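Flavin prenyltransferase UbiX (Aquifex aeolicus, PDB 2EJB) probably makes the prenylated FMN cofactor used by UbiD decarboxylases, joining a dimethylallyl group from dimethylallyl monophosphate to the flavin without a metal. Local coordinates at residues A114-R126 with M138-A151. Sequence-based numbering, arbitrary orientation.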
ATOM      1  N   ALA A 114      -9.187   1.421 -22.259  1.00 26.08           N
ATOM      2  CA  ALA A 114     -10.140   1.161 -21.185  1.00 27.86           C
ATOM      3  C   ALA A 114     -10.725   2.480 -20.692  1.00 28.12           C
ATOM      4  O   ALA A 114     -11.937   2.599 -20.498  1.00 34.40           O
ATOM      5  CB  ALA A 114      -9.451   0.434 -20.021  1.00 25.13           C
ATOM      6  N   LEU A 115      -9.855   3.470 -20.497  1.00 29.92           N
ATOM      7  CA  LEU A 115     -10.273   4.785 -20.017  1.00 35.03           C
ATOM      8  C   LEU A 115     -11.213   5.502 -20.978  1.00 32.85           C
ATOM      9  O   LEU A 115     -12.252   6.011 -20.559  1.00 39.73           O
ATOM     10  CB  LEU A 115      -9.048   5.667 -19.736  1.00 27.50           C
ATOM     11  CG  LEU A 115      -8.182   5.210 -18.553  1.00 39.66           C
ATOM     12  CD1 LEU A 115      -6.927   6.079 -18.433  1.00 32.55           C
ATOM     13  CD2 LEU A 115      -9.002   5.280 -17.281  1.00 35.82           C
ATOM     14  N   LYS A 116     -10.864   5.540 -22.265  1.00 33.72           N
ATOM     15  CA  LYS A 116     -11.719   6.215 -23.244  1.00 35.31           C
ATOM     16  C   LYS A 116     -12.999   5.440 -23.558  1.00 37.08           C
ATOM     17  O   LYS A 116     -14.000   6.030 -23.965  1.00 40.14           O
ATOM     18  CB  LYS A 116     -10.953   6.492 -24.548  1.00 26.78           C
ATOM     19  CG  LYS A 116     -10.712   5.286 -25.457  1.00 33.38           C
ATOM     20  CD  LYS A 116      -9.787   5.674 -26.608  1.00 29.26           C
ATOM     21  CE  LYS A 116      -9.523   4.523 -27.580  1.00 35.73           C
ATOM     22  NZ  LYS A 116     -10.644   4.289 -28.521  1.00 37.29           N
ATOM     23  N   GLU A 117     -12.977   4.124 -23.368  1.00 33.59           N
ATOM     24  CA  GLU A 117     -14.160   3.308 -23.644  1.00 36.31           C
ATOM     25  C   GLU A 117     -14.922   3.037 -22.352  1.00 36.68           C
ATOM     26  O   GLU A 117     -15.953   2.352 -22.352  1.00 33.58           O
ATOM     27  CB  GLU A 117     -13.753   1.974 -24.273  1.00 34.38           C
ATOM     28  CG  GLU A 117     -12.967   2.077 -25.571  1.00 34.86           C
ATOM     29  CD  GLU A 117     -13.777   2.632 -26.734  1.00 39.46           C
ATOM     30  OE1 GLU A 117     -15.024   2.563 -26.699  1.00 41.65           O
ATOM     31  OE2 GLU A 117     -13.158   3.128 -27.699  1.00 36.28           O
ATOM     32  N   ARG A 118     -14.404   3.582 -21.253  1.00 33.37           N
ATOM     33  CA  ARG A 118     -14.996   3.408 -19.932  1.00 35.00           C
ATOM     34  C   ARG A 118     -15.088   1.942 -19.531  1.00 35.31           C
ATOM     35  O   ARG A 118     -16.073   1.511 -18.937  1.00 41.18           O
ATOM     36  CB  ARG A 118     -16.389   4.044 -19.856  1.00 33.78           C
ATOM     37  CG  ARG A 118     -16.435   5.510 -20.268  1.00 35.63           C
ATOM     38  CD  ARG A 118     -15.477   6.375 -19.475  1.00 41.64           C
ATOM     39  NE  ARG A 118     -15.420   7.727 -20.024  1.00 53.06           N
ATOM     40  CZ  ARG A 118     -16.430   8.592 -19.990  1.00 54.10           C
ATOM     41  NH1 ARG A 118     -17.580   8.252 -19.421  1.00 56.08           N
ATOM     42  NH2 ARG A 118     -16.298   9.790 -20.540  1.00 54.57           N
ATOM     43  N   VAL A 119     -14.063   1.170 -19.875  1.00 35.38           N
ATOM     44  CA  VAL A 119     -14.009  -0.235 -19.487  1.00 28.89           C
ATOM     45  C   VAL A 119     -13.324  -0.250 -18.121  1.00 33.68           C
ATOM     46  O   VAL A 119     -12.283   0.393 -17.933  1.00 28.84           O
ATOM     47  CB  VAL A 119     -13.166  -1.065 -20.483  1.00 37.51           C
ATOM     48  CG1 VAL A 119     -12.881  -2.448 -19.901  1.00 33.85           C
ATOM     49  CG2 VAL A 119     -13.904  -1.189 -21.815  1.00 31.76           C
ATOM     50  N   PRO A 120     -13.896  -0.972 -17.146  1.00 33.31           N
ATOM     51  CA  PRO A 120     -13.279  -1.017 -15.818  1.00 33.48           C
ATOM     52  C   PRO A 120     -11.769  -1.251 -15.889  1.00 39.04           C
ATOM     53  O   PRO A 120     -11.300  -2.165 -16.574  1.00 35.73           O
ATOM     54  CB  PRO A 120     -14.024  -2.161 -15.137  1.00 39.61           C
ATOM     55  CG  PRO A 120     -15.418  -2.040 -15.733  1.00 37.93           C
ATOM     56  CD  PRO A 120     -15.110  -1.811 -17.199  1.00 34.98           C
ATOM     57  N   LEU A 121     -11.018  -0.406 -15.189  1.00 33.65           N
ATOM     58  CA  LEU A 121      -9.559  -0.497 -15.150  1.00 36.42           C
ATOM     59  C   LEU A 121      -9.119  -0.607 -13.691  1.00 31.87           C
ATOM     60  O   LEU A 121      -9.418   0.271 -12.875  1.00 30.97           O
ATOM     61  CB  LEU A 121      -8.931   0.745 -15.788  1.00 29.24           C
ATOM     62  CG  LEU A 121      -7.398   0.814 -15.734  1.00 31.48           C
ATOM     63  CD1 LEU A 121      -6.783  -0.326 -16.559  1.00 26.53           C
ATOM     64  CD2 LEU A 121      -6.933   2.158 -16.254  1.00 27.33           C
ATOM     65  N   VAL A 122      -8.405  -1.681 -13.364  1.00 36.81           N
ATOM     66  CA  VAL A 122      -7.954  -1.899 -11.991  1.00 33.74           C
ATOM     67  C   VAL A 122      -6.433  -2.046 -11.905  1.00 34.09           C
ATOM     68  O   VAL A 122      -5.840  -2.884 -12.584  1.00 35.20           O
ATOM     69  CB  VAL A 122      -8.624  -3.157 -11.400  1.00 34.03           C
ATOM     70  CG1 VAL A 122      -8.364  -3.238  -9.908  1.00 29.09           C
ATOM     71  CG2 VAL A 122     -10.125  -3.127 -11.680  1.00 36.61           C
ATOM     72  N   LEU A 123      -5.812  -1.234 -11.057  1.00 28.99           N
ATOM     73  CA  LEU A 123      -4.357  -1.256 -10.886  1.00 27.26           C
ATOM     74  C   LEU A 123      -3.941  -1.650  -9.469  1.00 31.75           C
ATOM     75  O   LEU A 123      -4.561  -1.227  -8.488  1.00 32.41           O
ATOM     76  CB  LEU A 123      -3.776   0.127 -11.212  1.00 28.71           C
ATOM     77  CG  LEU A 123      -3.567   0.621 -12.652  1.00 41.98           C
ATOM     78  CD1 LEU A 123      -4.554   0.000 -13.614  1.00 38.03           C
ATOM     79  CD2 LEU A 123      -3.651   2.152 -12.667  1.00 37.43           C
ATOM     80  N   LEU A 124      -2.902  -2.477  -9.367  1.00 31.73           N
ATOM     81  CA  LEU A 124      -2.392  -2.881  -8.062  1.00 30.25           C
ATOM     82  C   LEU A 124      -1.038  -2.216  -7.949  1.00 33.63           C
ATOM     83  O   LEU A 124      -0.092  -2.608  -8.629  1.00 33.78           O
ATOM     84  CB  LEU A 124      -2.229  -4.405  -7.937  1.00 32.40           C
ATOM     85  CG  LEU A 124      -1.815  -4.811  -6.510  1.00 36.99           C
ATOM     86  CD1 LEU A 124      -3.025  -4.679  -5.599  1.00 38.77           C
ATOM     87  CD2 LEU A 124      -1.290  -6.245  -6.479  1.00 40.20           C
ATOM     88  N   VAL A 125      -0.948  -1.193  -7.108  1.00 33.96           N
ATOM     89  CA  VAL A 125       0.303  -0.467  -6.935  1.00 32.13           C
ATOM     90  C   VAL A 125       1.069  -0.958  -5.716  1.00 38.24           C
ATOM     91  O   VAL A 125       0.499  -1.187  -4.650  1.00 36.32           O
ATOM     92  CB  VAL A 125       0.048   1.050  -6.808  1.00 30.27           C
ATOM     93  CG1 VAL A 125       1.367   1.774  -6.596  1.00 29.79           C
ATOM     94  CG2 VAL A 125      -0.643   1.568  -8.077  1.00 29.05           C
ATOM     95  N   ARG A 126       2.372  -1.116  -5.896  1.00 36.80           N
ATOM     96  CA  ARG A 126       3.251  -1.597  -4.847  1.00 37.70           C
ATOM     97  C   ARG A 126       4.494  -0.714  -4.842  1.00 40.56           C
ATOM     98  O   ARG A 126       5.419  -0.919  -5.627  1.00 36.22           O
ATOM     99  CB  ARG A 126       3.608  -3.061  -5.132  1.00 44.21           C
ATOM    100  CG  ARG A 126       4.341  -3.809  -4.029  1.00 47.61           C
ATOM    101  CD  ARG A 126       5.804  -3.432  -3.986  1.00 46.46           C
ATOM    102  NE  ARG A 126       6.131  -2.742  -2.750  1.00 52.10           N
ATOM    103  CZ  ARG A 126       7.242  -2.044  -2.558  1.00 51.06           C
ATOM    104  NH1 ARG A 126       8.139  -1.938  -3.530  1.00 50.81           N
ATOM    105  NH2 ARG A 126       7.448  -1.450  -1.393  1.00 44.36           N
ATOM    106  N   MET A 138      -2.206   8.347  -9.073  1.00 28.32           N
ATOM    107  CA  MET A 138      -3.265   7.478  -8.584  1.00 32.38           C
ATOM    108  C   MET A 138      -4.571   8.249  -8.489  1.00 29.08           C
ATOM    109  O   MET A 138      -5.636   7.703  -8.751  1.00 28.04           O
ATOM    110  CB  MET A 138      -2.896   6.887  -7.217  1.00 23.03           C
ATOM    111  CG  MET A 138      -1.766   5.859  -7.277  1.00 28.94           C
ATOM    112  SD  MET A 138      -1.453   5.007  -5.705  1.00 33.84           S
ATOM    113  CE  MET A 138      -0.457   6.209  -4.879  1.00 30.31           C
ATOM    114  N   LEU A 139      -4.479   9.525  -8.126  1.00 33.12           N
ATOM    115  CA  LEU A 139      -5.657  10.375  -7.995  1.00 32.70           C
ATOM    116  C   LEU A 139      -6.292  10.602  -9.356  1.00 32.90           C
ATOM    117  O   LEU A 139      -7.516  10.583  -9.496  1.00 29.00           O
ATOM    118  CB  LEU A 139      -5.273  11.730  -7.400  1.00 37.33           C
ATOM    119  CG  LEU A 139      -5.965  12.179  -6.114  1.00 42.38           C
ATOM    120  CD1 LEU A 139      -5.605  13.633  -5.862  1.00 42.77           C
ATOM    121  CD2 LEU A 139      -7.475  12.017  -6.223  1.00 39.75           C
ATOM    122  N   LYS A 140      -5.454  10.840 -10.361  1.00 36.09           N
ATOM    123  CA  LYS A 140      -5.961  11.057 -11.706  1.00 36.04           C
ATOM    124  C   LYS A 140      -6.654   9.789 -12.204  1.00 32.20           C
ATOM    125  O   LYS A 140      -7.747   9.863 -12.762  1.00 34.68           O
ATOM    126  CB  LYS A 140      -4.830  11.458 -12.659  1.00 40.09           C
ATOM    127  CG  LYS A 140      -5.302  11.642 -14.092  1.00 45.84           C
ATOM    128  CD  LYS A 140      -4.830  12.940 -14.719  1.00 53.99           C
ATOM    129  CE  LYS A 140      -5.559  13.197 -16.044  1.00 60.71           C
ATOM    130  NZ  LYS A 140      -5.008  14.361 -16.800  1.00 63.69           N
ATOM    131  N   ILE A 141      -6.027   8.628 -12.001  1.00 30.11           N
ATOM    132  CA  ILE A 141      -6.635   7.364 -12.432  1.00 30.31           C
ATOM    133  C   ILE A 141      -8.006   7.236 -11.768  1.00 30.86           C
ATOM    134  O   ILE A 141      -9.015   6.985 -12.429  1.00 31.51           O
ATOM    135  CB  ILE A 141      -5.795   6.126 -12.002  1.00 33.80           C
ATOM    136  CG1 ILE A 141      -4.458   6.091 -12.748  1.00 25.37           C
ATOM    137  CG2 ILE A 141      -6.595   4.844 -12.243  1.00 32.64           C
ATOM    138  CD1 ILE A 141      -4.584   6.075 -14.250  1.00 26.33           C
ATOM    139  N   THR A 142      -8.023   7.430 -10.451  1.00 32.81           N
ATOM    140  CA  THR A 142      -9.235   7.329  -9.653  1.00 33.43           C
ATOM    141  C   THR A 142     -10.350   8.253 -10.139  1.00 36.97           C
ATOM    142  O   THR A 142     -11.471   7.809 -10.378  1.00 34.05           O
ATOM    143  CB  THR A 142      -8.926   7.636  -8.182  1.00 34.37           C
ATOM    144  OG1 THR A 142      -7.950   6.704  -7.705  1.00 32.73           O
ATOM    145  CG2 THR A 142     -10.188   7.532  -7.326  1.00 38.62           C
ATOM    146  N   ARG A 143     -10.038   9.537 -10.284  1.00 37.42           N
ATOM    147  CA  ARG A 143     -11.027  10.500 -10.748  1.00 40.87           C
ATOM    148  C   ARG A 143     -11.550  10.124 -12.126  1.00 39.64           C
ATOM    149  O   ARG A 143     -12.702  10.403 -12.452  1.00 40.97           O
ATOM    150  CB  ARG A 143     -10.426  11.905 -10.766  1.00 40.24           C
ATOM    151  CG  ARG A 143     -10.286  12.481  -9.372  1.00 49.87           C
ATOM    152  CD  ARG A 143      -9.437  13.733  -9.325  1.00 50.56           C
ATOM    153  NE  ARG A 143      -9.474  14.347  -7.996  1.00 56.14           N
ATOM    154  CZ  ARG A 143      -8.671  15.327  -7.590  1.00 54.45           C
ATOM    155  NH1 ARG A 143      -7.746  15.818  -8.404  1.00 53.47           N
ATOM    156  NH2 ARG A 143      -8.808  15.833  -6.372  1.00 59.76           N
ATOM    157  N   MET A 144     -10.713   9.473 -12.927  1.00 35.73           N
ATOM    158  CA  MET A 144     -11.128   9.069 -14.262  1.00 37.19           C
ATOM    159  C   MET A 144     -11.997   7.817 -14.264  1.00 33.42           C
ATOM    160  O   MET A 144     -12.410   7.348 -15.325  1.00 34.74           O
ATOM    161  CB  MET A 144      -9.904   8.864 -15.159  1.00 35.88           C
ATOM    162  CG  MET A 144      -9.291  10.172 -15.618  1.00 37.13           C
ATOM    163  SD  MET A 144      -7.962   9.940 -16.782  1.00 37.26           S
ATOM    164  CE  MET A 144      -8.901   9.662 -18.330  1.00 41.45           C
ATOM    165  N   GLY A 145     -12.283   7.282 -13.079  1.00 37.54           N
ATOM    166  CA  GLY A 145     -13.122   6.098 -12.996  1.00 31.32           C
ATOM    167  C   GLY A 145     -12.351   4.822 -12.718  1.00 36.88           C
ATOM    168  O   GLY A 145     -12.942   3.789 -12.408  1.00 36.40           O
ATOM    169  N   GLY A 146     -11.029   4.885 -12.841  1.00 37.17           N
ATOM    170  CA  GLY A 146     -10.216   3.714 -12.587  1.00 28.03           C
ATOM    171  C   GLY A 146     -10.159   3.430 -11.100  1.00 34.23           C
ATOM    172  O   GLY A 146     -10.486   4.290 -10.281  1.00 31.35           O
ATOM    173  N   VAL A 147      -9.754   2.218 -10.745  1.00 31.55           N
ATOM    174  CA  VAL A 147      -9.645   1.836  -9.344  1.00 34.37           C
ATOM    175  C   VAL A 147      -8.210   1.487  -9.007  1.00 33.33           C
ATOM    176  O   VAL A 147      -7.589   0.648  -9.666  1.00 37.01           O
ATOM    177  CB  VAL A 147     -10.514   0.616  -9.014  1.00 33.18           C
ATOM    178  CG1 VAL A 147     -10.214   0.138  -7.600  1.00 30.30           C
ATOM    179  CG2 VAL A 147     -11.988   0.975  -9.148  1.00 32.10           C
ATOM    180  N   VAL A 148      -7.685   2.135  -7.980  1.00 31.45           N
ATOM    181  CA  VAL A 148      -6.322   1.878  -7.558  1.00 30.34           C
ATOM    182  C   VAL A 148      -6.312   1.065  -6.276  1.00 31.92           C
ATOM    183  O   VAL A 148      -6.884   1.466  -5.260  1.00 27.79           O
ATOM    184  CB  VAL A 148      -5.543   3.195  -7.338  1.00 30.54           C
ATOM    185  CG1 VAL A 148      -4.140   2.890  -6.802  1.00 31.12           C
ATOM    186  CG2 VAL A 148      -5.441   3.955  -8.653  1.00 22.56           C
ATOM    187  N   VAL A 149      -5.664  -0.089  -6.338  1.00 33.59           N
ATOM    188  CA  VAL A 149      -5.567  -0.969  -5.189  1.00 34.29           C
ATOM    189  C   VAL A 149      -4.104  -1.100  -4.797  1.00 32.65           C
ATOM    190  O   VAL A 149      -3.291  -1.596  -5.576  1.00 31.84           O
ATOM    191  CB  VAL A 149      -6.099  -2.383  -5.510  1.00 38.08           C
ATOM    192  CG1 VAL A 149      -6.130  -3.219  -4.237  1.00 39.85           C
ATOM    193  CG2 VAL A 149      -7.488  -2.302  -6.145  1.00 30.40           C
ATOM    194  N   PRO A 150      -3.742  -0.637  -3.594  1.00 28.45           N
ATOM    195  CA  PRO A 150      -2.343  -0.756  -3.178  1.00 33.33           C
ATOM    196  C   PRO A 150      -2.131  -2.190  -2.714  1.00 26.51           C
ATOM    197  O   PRO A 150      -3.053  -2.808  -2.194  1.00 31.79           O
ATOM    198  CB  PRO A 150      -2.248   0.230  -2.022  1.00 31.16           C
ATOM    199  CG  PRO A 150      -3.580   0.056  -1.370  1.00 30.80           C
ATOM    200  CD  PRO A 150      -4.533   0.056  -2.561  1.00 34.45           C
ATOM    201  N   ALA A 151      -0.938  -2.734  -2.915  1.00 28.79           N
ATOM    202  CA  ALA A 151      -0.687  -4.096  -2.467  1.00 34.44           C
ATOM    203  C   ALA A 151      -0.398  -4.017  -0.970  1.00 32.67           C
ATOM    204  O   ALA A 151       0.743  -4.161  -0.539  1.00 27.49           O
ATOM    205  CB  ALA A 151       0.500  -4.695  -3.219  1.00 25.47           C
TER
HETATM  206  O   HOH W   1     -12.109   7.682 -18.191  1.00 41.68           O
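Leu124 lies obliquely against Val149, with its CD1 3.7 Å from Val149 CG1. Its CG is anti to the backbone N (chi1 -175°), which carries the branch over the neighbouring strand. There its CG also meets the methyl of Ala151, at 4.0 Å from CB. Val169 of helix 162-176 packs on Leu124 as well. With an alanine here, Val149 CG1 and the Ala151 methyl would each lose an apolar neighbour, and a gap is likely to open toward helix 162-176. Val122 is on the same face, its CG1 4.0 Å from Val149 CG2. On the other face, Leu123 meets Ile141 of helix 132-143 at about a right angle. Leu123 CD2 is 4.0 Å from Ile141 CG2. Farther along, Val125 CG2 touches Val148 CG1 at 3.9 Å. Gly146 passes close to helix 132-143, where a CB would clash with Ile141 CG2.

Five backbone hydrogen bonds join strand 121-125 to strand 147-150 and to Ala151 just beyond it. The first three are nearly straight, as in Leu123 N to Val147 O at 2.9 Å. The last two bend, with donors tilted from the carbonyl planes. One water donates to both Leu115 O and Met144 O.

Arg126, predicted to bind FMN, follows the first strand, and its NH2 bonds Ser152 O of the second subunit. The strands run parallel at 25°, and helix 132-143 connects them. This is a beta-alpha-beta unit at one edge of this chain's six-stranded parallel sheet, in the flavoprotein fold.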